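PDB 3K9C: transcriptional regulator, LacI family protein from Rhodococcus jostii, which probably acts as a DNA-binding transcription factor that recognises cis-regulatory sequences, its effector domain resembling periplasmic sugar-binding proteins. Local coordinates for residues B[71-76]-B[92-97]; B[104-109]-B[241-246]; B[234-239]-B[265-270]. All coordinates share one frame; numbering follows the deposited sequence.

Interaction 1. Residues B[71-76]-B[92-97]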
loop_
_atom_site.group_PDB
_atom_site.type_symbol
_atom_site.label_atom_id
_atom_site.label_comp_id
_atom_site.label_asym_id
_atom_site.label_seq_id
_atom_site.Cartn_x
_atom_site.Cartn_y
_atom_site.Cartn_z
ATOM N N ILE B 71 -9.590 15.479 -10.464
ATOM C CA ILE B 71 -8.486 15.739 -9.546
ATOM C C ILE B 71 -7.433 14.644 -9.781
ATOM O O ILE B 71 -7.682 13.461 -9.521
ATOM C CB ILE B 71 -8.962 15.670 -8.091
ATOM C CG1 ILE B 71 -9.960 16.794 -7.820
ATOM C CG2 ILE B 71 -7.770 15.751 -7.147
ATOM C CD1 ILE B 71 -10.655 16.671 -6.493
ATOM N N LEU B 72 -6.266 15.039 -10.283
ATOM C CA LEU B 72 -5.198 14.085 -10.568
ATOM C C LEU B 72 -4.107 14.123 -9.496
ATOM O O LEU B 72 -3.434 15.139 -9.317
ATOM C CB LEU B 72 -4.572 14.384 -11.939
ATOM C CG LEU B 72 -5.490 14.629 -13.149
ATOM C CD1 LEU B 72 -4.630 14.759 -14.406
ATOM C CD2 LEU B 72 -6.484 13.497 -13.315
ATOM N N LEU B 73 -3.926 13.014 -8.787
ATOM C CA LEU B 73 -2.895 12.959 -7.757
ATOM C C LEU B 73 -1.523 12.624 -8.354
ATOM O O LEU B 73 -1.340 11.576 -8.960
ATOM C CB LEU B 73 -3.261 11.922 -6.693
ATOM C CG LEU B 73 -4.656 11.996 -6.077
ATOM C CD1 LEU B 73 -4.703 11.100 -4.831
ATOM C CD2 LEU B 73 -4.998 13.433 -5.712
ATOM N N GLY B 74 -0.567 13.534 -8.192
ATOM C CA GLY B 74 0.772 13.311 -8.713
ATOM C C GLY B 74 0.834 12.906 -10.177
ATOM O O GLY B 74 1.631 12.052 -10.555
ATOM N N THR B 75 0.003 13.523 -11.007
ATOM C CA THR B 75 -0.039 13.212 -12.432
ATOM C C THR B 75 1.283 13.463 -13.164
ATOM O O THR B 75 2.067 14.331 -12.778
ATOM C CB THR B 75 -1.155 14.028 -13.137
ATOM O OG1 THR B 75 -1.246 13.632 -14.512
ATOM C CG2 THR B 75 -0.858 15.518 -13.061
ATOM N N ARG B 76 1.511 12.701 -14.229
ATOM C CA ARG B 76 2.723 12.831 -15.030
ATOM C C ARG B 76 2.405 13.418 -16.412
ATOM O O ARG B 76 3.270 13.463 -17.291
ATOM C CB ARG B 76 3.406 11.465 -15.197
ATOM C CG ARG B 76 3.636 10.705 -13.895
ATOM C CD ARG B 76 4.495 11.491 -12.925
ATOM N NE ARG B 76 5.904 11.466 -13.300
ATOM C CZ ARG B 76 6.691 10.401 -13.173
ATOM N NH1 ARG B 76 6.207 9.269 -12.674
ATOM N NH2 ARG B 76 7.962 10.469 -13.547
ATOM N N LEU B 92 -7.707 19.802 -11.704
ATOM C CA LEU B 92 -6.799 20.241 -10.653
ATOM C C LEU B 92 -5.828 19.110 -10.312
ATOM O O LEU B 92 -6.234 17.957 -10.117
ATOM C CB LEU B 92 -7.600 20.640 -9.406
ATOM C CG LEU B 92 -6.872 21.227 -8.194
ATOM C CD1 LEU B 92 -7.831 22.157 -7.452
ATOM C CD2 LEU B 92 -6.380 20.117 -7.268
ATOM N N VAL B 93 -4.544 19.440 -10.263
ATOM C CA VAL B 93 -3.524 18.456 -9.936
ATOM C C VAL B 93 -3.119 18.614 -8.472
ATOM O O VAL B 93 -3.198 19.709 -7.909
ATOM C CB VAL B 93 -2.267 18.627 -10.823
ATOM C CG1 VAL B 93 -2.656 18.530 -12.297
ATOM C CG2 VAL B 93 -1.586 19.956 -10.524
ATOM N N VAL B 94 -2.694 17.513 -7.861
ATOM C CA VAL B 94 -2.262 17.532 -6.473
ATOM C C VAL B 94 -0.816 17.066 -6.335
ATOM O O VAL B 94 -0.371 16.178 -7.060
ATOM C CB VAL B 94 -3.145 16.622 -5.601
ATOM C CG1 VAL B 94 -2.643 16.632 -4.169
ATOM C CG2 VAL B 94 -4.582 17.100 -5.635
ATOM N N ALA B 95 -0.096 17.676 -5.398
ATOM C CA ALA B 95 1.291 17.324 -5.116
ATOM C C ALA B 95 2.268 17.768 -6.193
ATOM O O ALA B 95 3.379 17.253 -6.276
ATOM C CB ALA B 95 1.408 15.821 -4.895
ATOM N N ARG B 96 1.850 18.720 -7.018
ATOM C CA ARG B 96 2.703 19.248 -8.077
ATOM C C ARG B 96 2.055 20.474 -8.701
ATOM O O ARG B 96 0.859 20.711 -8.524
ATOM C CB ARG B 96 2.937 18.205 -9.177
ATOM C CG ARG B 96 1.678 17.792 -9.927
ATOM C CD ARG B 96 1.987 17.210 -11.307
ATOM N NE ARG B 96 2.261 18.251 -12.298
ATOM C CZ ARG B 96 2.486 18.024 -13.591
ATOM N NH1 ARG B 96 2.481 16.784 -14.072
ATOM N NH2 ARG B 96 2.693 19.042 -14.420
ATOM N N ALA B 97 2.853 21.250 -9.426
ATOM C CA ALA B 97 2.353 22.435 -10.102
ATOM C C ALA B 97 1.757 21.982 -11.435
ATOM O O ALA B 97 2.280 21.068 -12.073
ATOM C CB ALA B 97 3.491 23.423 -10.334
#
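Leu-72 is bonded through both its backbone N and its backbone O to the strand of Leu-92 and Val-94: its N donates to Leu-92 O at 2.9 Å, and its O accepts from Val-94 N. A third rung, Gly-74 N to Val-94 O, carries the parallel pairing just past the strand end. On one face of the sheet Leu-73 CD2 lies alongside Val-94, 3.7 Å from its CB, while on the other Thr-75 CG2 crosses Val-93 CG1 at 3.6 Å.

Arg-96 shows how a side chain can close such a strand pair. From CB the chain starts between backbone N and carbonyl carbon (chi1 64°), and CG carries it on toward Thr-75. CD passes 3.2 Å from Thr-75 O; after the bend at chi3, NE and NH2 both hold Ala-97 O, side-on. The remaining nitrogen, NH1, reaches Thr-75 O at 2.8 Å, in the guanidinium plane but well above the carbonyl plane. NH1 also bonds Phe-77 O, and Thr-75 OG1 bonds Glu-55, so both loops are pinned.

The pair closes the beta-alpha-beta unit of strand 67-73, helix 79-86 and strand 91-94, a building block of the periplasmic-binding-protein fold.

Interaction 2. Residues B[104-109]-B[241-246]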
loop_
_atom_site.group_PDB
_atom_site.type_symbol
_atom_site.label_atom_id
_atom_site.label_comp_id
_atom_site.label_asym_id
_atom_site.label_seq_id
_atom_site.Cartn_x
_atom_site.Cartn_y
_atom_site.Cartn_z
ATOM N N GLY B 104 -5.950 24.129 -11.950
ATOM C CA GLY B 104 -5.593 24.391 -10.567
ATOM C C GLY B 104 -4.637 23.378 -9.962
ATOM O O GLY B 104 -4.449 22.288 -10.492
ATOM N N ALA B 105 -4.028 23.744 -8.843
ATOM C CA ALA B 105 -3.103 22.855 -8.168
ATOM C C ALA B 105 -3.109 23.110 -6.675
ATOM O O ALA B 105 -3.316 24.235 -6.218
ATOM C CB ALA B 105 -1.713 23.041 -8.713
ATOM N N VAL B 106 -2.901 22.037 -5.923
ATOM C CA VAL B 106 -2.841 22.064 -4.472
ATOM C C VAL B 106 -1.651 21.163 -4.147
ATOM O O VAL B 106 -1.715 19.940 -4.322
ATOM C CB VAL B 106 -4.131 21.497 -3.850
ATOM C CG1 VAL B 106 -3.961 21.336 -2.357
ATOM C CG2 VAL B 106 -5.303 22.433 -4.148
ATOM N N ARG B 107 -0.563 21.775 -3.692
ATOM C CA ARG B 107 0.665 21.052 -3.391
ATOM C C ARG B 107 1.370 21.585 -2.153
ATOM O O ARG B 107 1.073 22.686 -1.672
ATOM C CB ARG B 107 1.604 21.158 -4.594
ATOM C CG ARG B 107 1.940 22.599 -4.966
ATOM C CD ARG B 107 2.322 22.724 -6.430
ATOM N NE ARG B 107 2.643 24.096 -6.814
ATOM C CZ ARG B 107 3.776 24.721 -6.508
ATOM N NH1 ARG B 107 4.720 24.102 -5.810
ATOM N NH2 ARG B 107 3.962 25.979 -6.892
ATOM N N GLY B 108 2.312 20.795 -1.648
ATOM C CA GLY B 108 3.068 21.204 -0.482
ATOM C C GLY B 108 4.295 21.984 -0.911
ATOM O O GLY B 108 4.729 21.897 -2.064
ATOM N N ASP B 109 4.850 22.761 0.011
ATOM C CA ASP B 109 6.041 23.545 -0.283
ATOM C C ASP B 109 7.251 22.619 -0.107
ATOM O O ASP B 109 7.883 22.614 0.950
ATOM C CB ASP B 109 6.141 24.726 0.686
ATOM C CG ASP B 109 7.156 25.769 0.236
ATOM O OD1 ASP B 109 8.235 25.385 -0.271
ATOM O OD2 ASP B 109 6.866 26.974 0.401
ATOM N N THR B 241 -4.998 15.616 5.245
ATOM C CA THR B 241 -6.363 16.074 5.453
ATOM C C THR B 241 -6.594 17.474 4.885
ATOM O O THR B 241 -7.532 17.685 4.122
ATOM C CB THR B 241 -6.736 16.061 6.939
ATOM O OG1 THR B 241 -6.503 14.756 7.476
ATOM C CG2 THR B 241 -8.211 16.405 7.114
ATOM N N HIS B 242 -5.736 18.424 5.239
ATOM C CA HIS B 242 -5.892 19.790 4.735
ATOM C C HIS B 242 -5.657 19.865 3.225
ATOM O O HIS B 242 -6.284 20.658 2.527
ATOM C CB HIS B 242 -4.934 20.745 5.448
ATOM C CG HIS B 242 -5.119 22.182 5.062
ATOM N ND1 HIS B 242 -4.282 23.186 5.501
ATOM C CD2 HIS B 242 -6.050 22.784 4.284
ATOM C CE1 HIS B 242 -4.691 24.343 5.010
ATOM N NE2 HIS B 242 -5.762 24.127 4.268
HETATM N N MSE B 243 -4.746 19.042 2.720
HETATM C CA MSE B 243 -4.474 19.034 1.294
HETATM C C MSE B 243 -5.699 18.489 0.545
HETATM O O MSE B 243 -6.073 19.008 -0.503
HETATM C CB MSE B 243 -3.240 18.182 0.998
HETATM C CG MSE B 243 -2.669 18.403 -0.389
HETATM SE SE MSE B 243 -0.966 17.483 -0.583
HETATM C CE MSE B 243 0.108 18.790 0.345
ATOM N N ALA B 244 -6.327 17.454 1.096
ATOM C CA ALA B 244 -7.510 16.856 0.478
ATOM C C ALA B 244 -8.684 17.838 0.458
ATOM O O ALA B 244 -9.376 17.968 -0.552
ATOM C CB ALA B 244 -7.910 15.592 1.224
ATOM N N GLU B 245 -8.911 18.527 1.578
ATOM C CA GLU B 245 -10.006 19.491 1.667
ATOM C C GLU B 245 -9.790 20.635 0.688
ATOM O O GLU B 245 -10.734 21.107 0.058
ATOM C CB GLU B 245 -10.117 20.070 3.086
ATOM C CG GLU B 245 -10.358 19.055 4.178
ATOM C CD GLU B 245 -10.890 19.697 5.453
ATOM O OE1 GLU B 245 -12.027 20.219 5.422
ATOM O OE2 GLU B 245 -10.178 19.682 6.484
ATOM N N ALA B 246 -8.543 21.083 0.573
ATOM C CA ALA B 246 -8.189 22.176 -0.323
ATOM C C ALA B 246 -8.374 21.770 -1.784
ATOM O O ALA B 246 -8.833 22.568 -2.609
ATOM C CB ALA B 246 -6.759 22.600 -0.078
#
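Val-106 and Met-243 meet where helix 240-255 lies on one face of the mixed sheet, the alpha/beta layering on which the periplasmic-binding-protein fold is built. The short segments of strand 104-108 and helix 241-246 run almost exactly antiparallel, at 174°, with their axes 8.5 Å apart. No hydrogen bond links them, and the contact is carried by methyl and methylene groups packed against each other and against the backbone.

Val-106 is the strand's main contribution. Its CB points toward the helix, and its two methyls divide the work. CG1, anti to the backbone N (chi1 171°), sits between two helix residues one turn apart: it is 3.8 Å from Met-243 CG and equally far from Ala-246 CB, with Met-243 O also near, at 3.6 Å. CG2 turns to the backbone of the later residue, lying 3.9 Å from Ala-246 O. The small side chain of Ala-246 probably helps the strand come close here.

Met-243, present as selenomethionine, slides past Val-106 in the opposite direction. Its chain is extended as far as the selenium and then bends (chi3 -79°), which lays CE against the strand backbone, 3.6 Å from Gly-108 N and 3.9 Å from Gly-108 CA. Gly-108 has no side chain to stand in the way of this methyl; a CB there would fall close against it. One flexible side chain thus follows the strand over two residues beyond Val-106.

Arg-107, between these two points, has its CB turned away from the helix, and its NE forms a salt bridge with Asp-262. Helix 24-39 flanks the same helix, with Ile-33 against Ala-244 and Arg-39 in a salt bridge to Glu-245, while the neighbouring strand 91-94 offers Leu-92 to Val-106 and Val-94 to Met-243.

Interaction 3. Residues B[234-239]-B[265-270]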
loop_
_atom_site.group_PDB
_atom_site.type_symbol
_atom_site.label_atom_id
_atom_site.label_comp_id
_atom_site.label_asym_id
_atom_site.label_seq_id
_atom_site.Cartn_x
_atom_site.Cartn_y
_atom_site.Cartn_z
ATOM N N THR B 234 11.046 9.485 11.505
ATOM C CA THR B 234 11.006 10.944 11.539
ATOM C C THR B 234 10.711 11.281 10.081
ATOM O O THR B 234 11.347 10.728 9.172
ATOM C CB THR B 234 12.374 11.538 11.957
ATOM O OG1 THR B 234 12.625 11.220 13.328
ATOM C CG2 THR B 234 12.397 13.050 11.772
ATOM N N THR B 235 9.757 12.175 9.854
ATOM C CA THR B 235 9.356 12.506 8.494
ATOM C C THR B 235 8.781 13.914 8.387
ATOM O O THR B 235 8.638 14.614 9.385
ATOM C CB THR B 235 8.285 11.496 8.010
ATOM O OG1 THR B 235 8.039 11.670 6.616
ATOM C CG2 THR B 235 6.984 11.703 8.770
ATOM N N ILE B 236 8.449 14.312 7.166
ATOM C CA ILE B 236 7.877 15.622 6.903
ATOM C C ILE B 236 6.438 15.468 6.438
ATOM O O ILE B 236 6.175 14.843 5.403
ATOM C CB ILE B 236 8.678 16.360 5.817
ATOM C CG1 ILE B 236 10.075 16.669 6.348
ATOM C CG2 ILE B 236 7.962 17.629 5.411
ATOM C CD1 ILE B 236 11.015 17.095 5.288
ATOM N N SER B 237 5.507 16.030 7.202
ATOM C CA SER B 237 4.097 15.938 6.851
ATOM C C SER B 237 3.668 16.970 5.833
ATOM O O SER B 237 4.152 18.101 5.833
ATOM C CB SER B 237 3.215 16.088 8.091
ATOM O OG SER B 237 1.859 16.279 7.716
ATOM N N GLN B 238 2.749 16.564 4.965
ATOM C CA GLN B 238 2.201 17.442 3.947
ATOM C C GLN B 238 0.767 17.748 4.344
ATOM O O GLN B 238 0.040 18.439 3.629
ATOM C CB GLN B 238 2.207 16.751 2.593
ATOM C CG GLN B 238 3.572 16.348 2.105
ATOM C CD GLN B 238 3.631 16.328 0.593
ATOM O OE1 GLN B 238 3.396 17.346 -0.059
ATOM N NE2 GLN B 238 3.942 15.169 0.028
ATOM N N ASP B 239 0.369 17.208 5.492
ATOM C CA ASP B 239 -0.975 17.394 6.027
ATOM C C ASP B 239 -2.021 16.948 5.017
ATOM O O ASP B 239 -2.726 17.769 4.439
ATOM C CB ASP B 239 -1.213 18.859 6.388
ATOM C CG ASP B 239 -2.327 19.025 7.402
ATOM O OD1 ASP B 239 -3.348 18.305 7.289
ATOM O OD2 ASP B 239 -2.184 19.875 8.308
ATOM N N LEU B 265 0.826 24.720 0.174
ATOM C CA LEU B 265 0.653 24.532 1.608
ATOM C C LEU B 265 1.961 24.285 2.362
ATOM O O LEU B 265 2.880 23.637 1.856
ATOM C CB LEU B 265 -0.294 23.359 1.856
ATOM C CG LEU B 265 -1.566 23.343 1.000
ATOM C CD1 LEU B 265 -2.419 22.144 1.383
ATOM C CD2 LEU B 265 -2.347 24.643 1.197
ATOM N N ALA B 266 2.028 24.792 3.587
ATOM C CA ALA B 266 3.208 24.628 4.423
ATOM C C ALA B 266 3.245 23.246 5.055
ATOM O O ALA B 266 2.237 22.756 5.557
ATOM C CB ALA B 266 3.222 25.677 5.516
ATOM N N PRO B 267 4.415 22.591 5.023
ATOM C CA PRO B 267 4.565 21.258 5.611
ATOM C C PRO B 267 5.138 21.426 7.014
ATOM O O PRO B 267 5.509 22.529 7.401
ATOM C CB PRO B 267 5.563 20.598 4.672
ATOM C CG PRO B 267 6.502 21.730 4.388
ATOM C CD PRO B 267 5.551 22.895 4.132
ATOM N N HIS B 268 5.195 20.347 7.782
ATOM C CA HIS B 268 5.776 20.428 9.116
ATOM C C HIS B 268 6.552 19.178 9.460
ATOM O O HIS B 268 6.328 18.112 8.886
ATOM C CB HIS B 268 4.715 20.741 10.190
ATOM C CG HIS B 268 3.444 19.964 10.063
ATOM N ND1 HIS B 268 3.264 18.721 10.634
ATOM C CD2 HIS B 268 2.270 20.275 9.462
ATOM C CE1 HIS B 268 2.035 18.300 10.393
ATOM N NE2 HIS B 268 1.411 19.226 9.684
ATOM N N LEU B 269 7.494 19.327 10.383
ATOM C CA LEU B 269 8.336 18.222 10.804
ATOM C C LEU B 269 7.647 17.362 11.837
ATOM O O LEU B 269 7.022 17.867 12.759
ATOM C CB LEU B 269 9.654 18.736 11.392
ATOM C CG LEU B 269 10.543 17.639 11.991
ATOM C CD1 LEU B 269 11.092 16.778 10.876
ATOM C CD2 LEU B 269 11.678 18.263 12.800
ATOM N N VAL B 270 7.768 16.055 11.669
ATOM C CA VAL B 270 7.191 15.111 12.594
ATOM C C VAL B 270 8.337 14.235 13.065
ATOM O O VAL B 270 8.785 13.337 12.344
ATOM C CB VAL B 270 6.108 14.245 11.917
ATOM C CG1 VAL B 270 5.535 13.241 12.926
ATOM C CG2 VAL B 270 5.013 15.131 11.366
#
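Strands 235-237 and 268-270 pair antiparallel with a strong twist, their short axes at 138° and 4.6 Å apart. Thr-235 with Val-270 and Ser-237 with His-268 are hydrogen-bonded pairs, whereas Ile-236 and Leu-269 form the non-hydrogen-bonded pair between them. Three of the four bonds are short, Val-270 N to Thr-235 O being 2.8 Å; the fourth, His-268 N to Ser-237 O, stretches to 3.2 Å where the ladder ends. There Pro-267 CB presses on Ser-237 O and also lies beside Ile-236 CG2, at 3.9 Å.

On the face shared by Thr-235, Ser-237, His-268 and Val-270, the imidazole of His-268 folds back over the partner strand. Its CG lies between backbone N and carbonyl carbon (chi1 44°), which brings one ring face over Ser-237 CB, with CE1 3.4 Å away. Ser-237 OG accepts from Asp-239 N at 2.8 Å, an ST turn that bends the chain toward helix 240-255. A valine in place of Ser-237 would probably leave Asp-239 N without this acceptor and set the turn free to shift beneath the imidazole. Val-270 CG2, two residues along from His-268 on the same face, also touches Ser-237 CB.

Asp-239 OD2 approaches the ring edge, 3.9 Å from His-268 NE2, its carboxylate nearly perpendicular to the ring. At that distance it is no hydrogen bond, although the acid could modestly favour a protonated imidazole; the other oxygen, OD1, caps the helix at His-242 N. The chemistry therefore implies a strand pair held mainly by its backbone, with the serine hydroxyl and aspartate fixing the exit into the helix.

The three contacts follow one sheet from its parallel part to its antiparallel edge. Interactions 1 and 2, centres 10 Å apart, are stitched by Val-93 N to Gly-104 O (2.9 Å) and Ala-95 N to Val-106 O (3.0 Å), probable hydrogen bonds between adjacent strands. Interactions 2 and 3, centres 13 Å apart, are joined likewise by Arg-107 O to Leu-265 N (2.8 Å), and Met-243 CE packs 3.3 Å from Gln-238 O. Interactions 1 and 3 do not touch, their nearest atoms lying about 5 Å apart. Glycerol, probably from the crystallisation liquor, lies near Ala-95 and is hydrogen-bonded to Gln-238 NE2, consistent with, though no proof of, strand ends bordering an effector cleft as in related repressors.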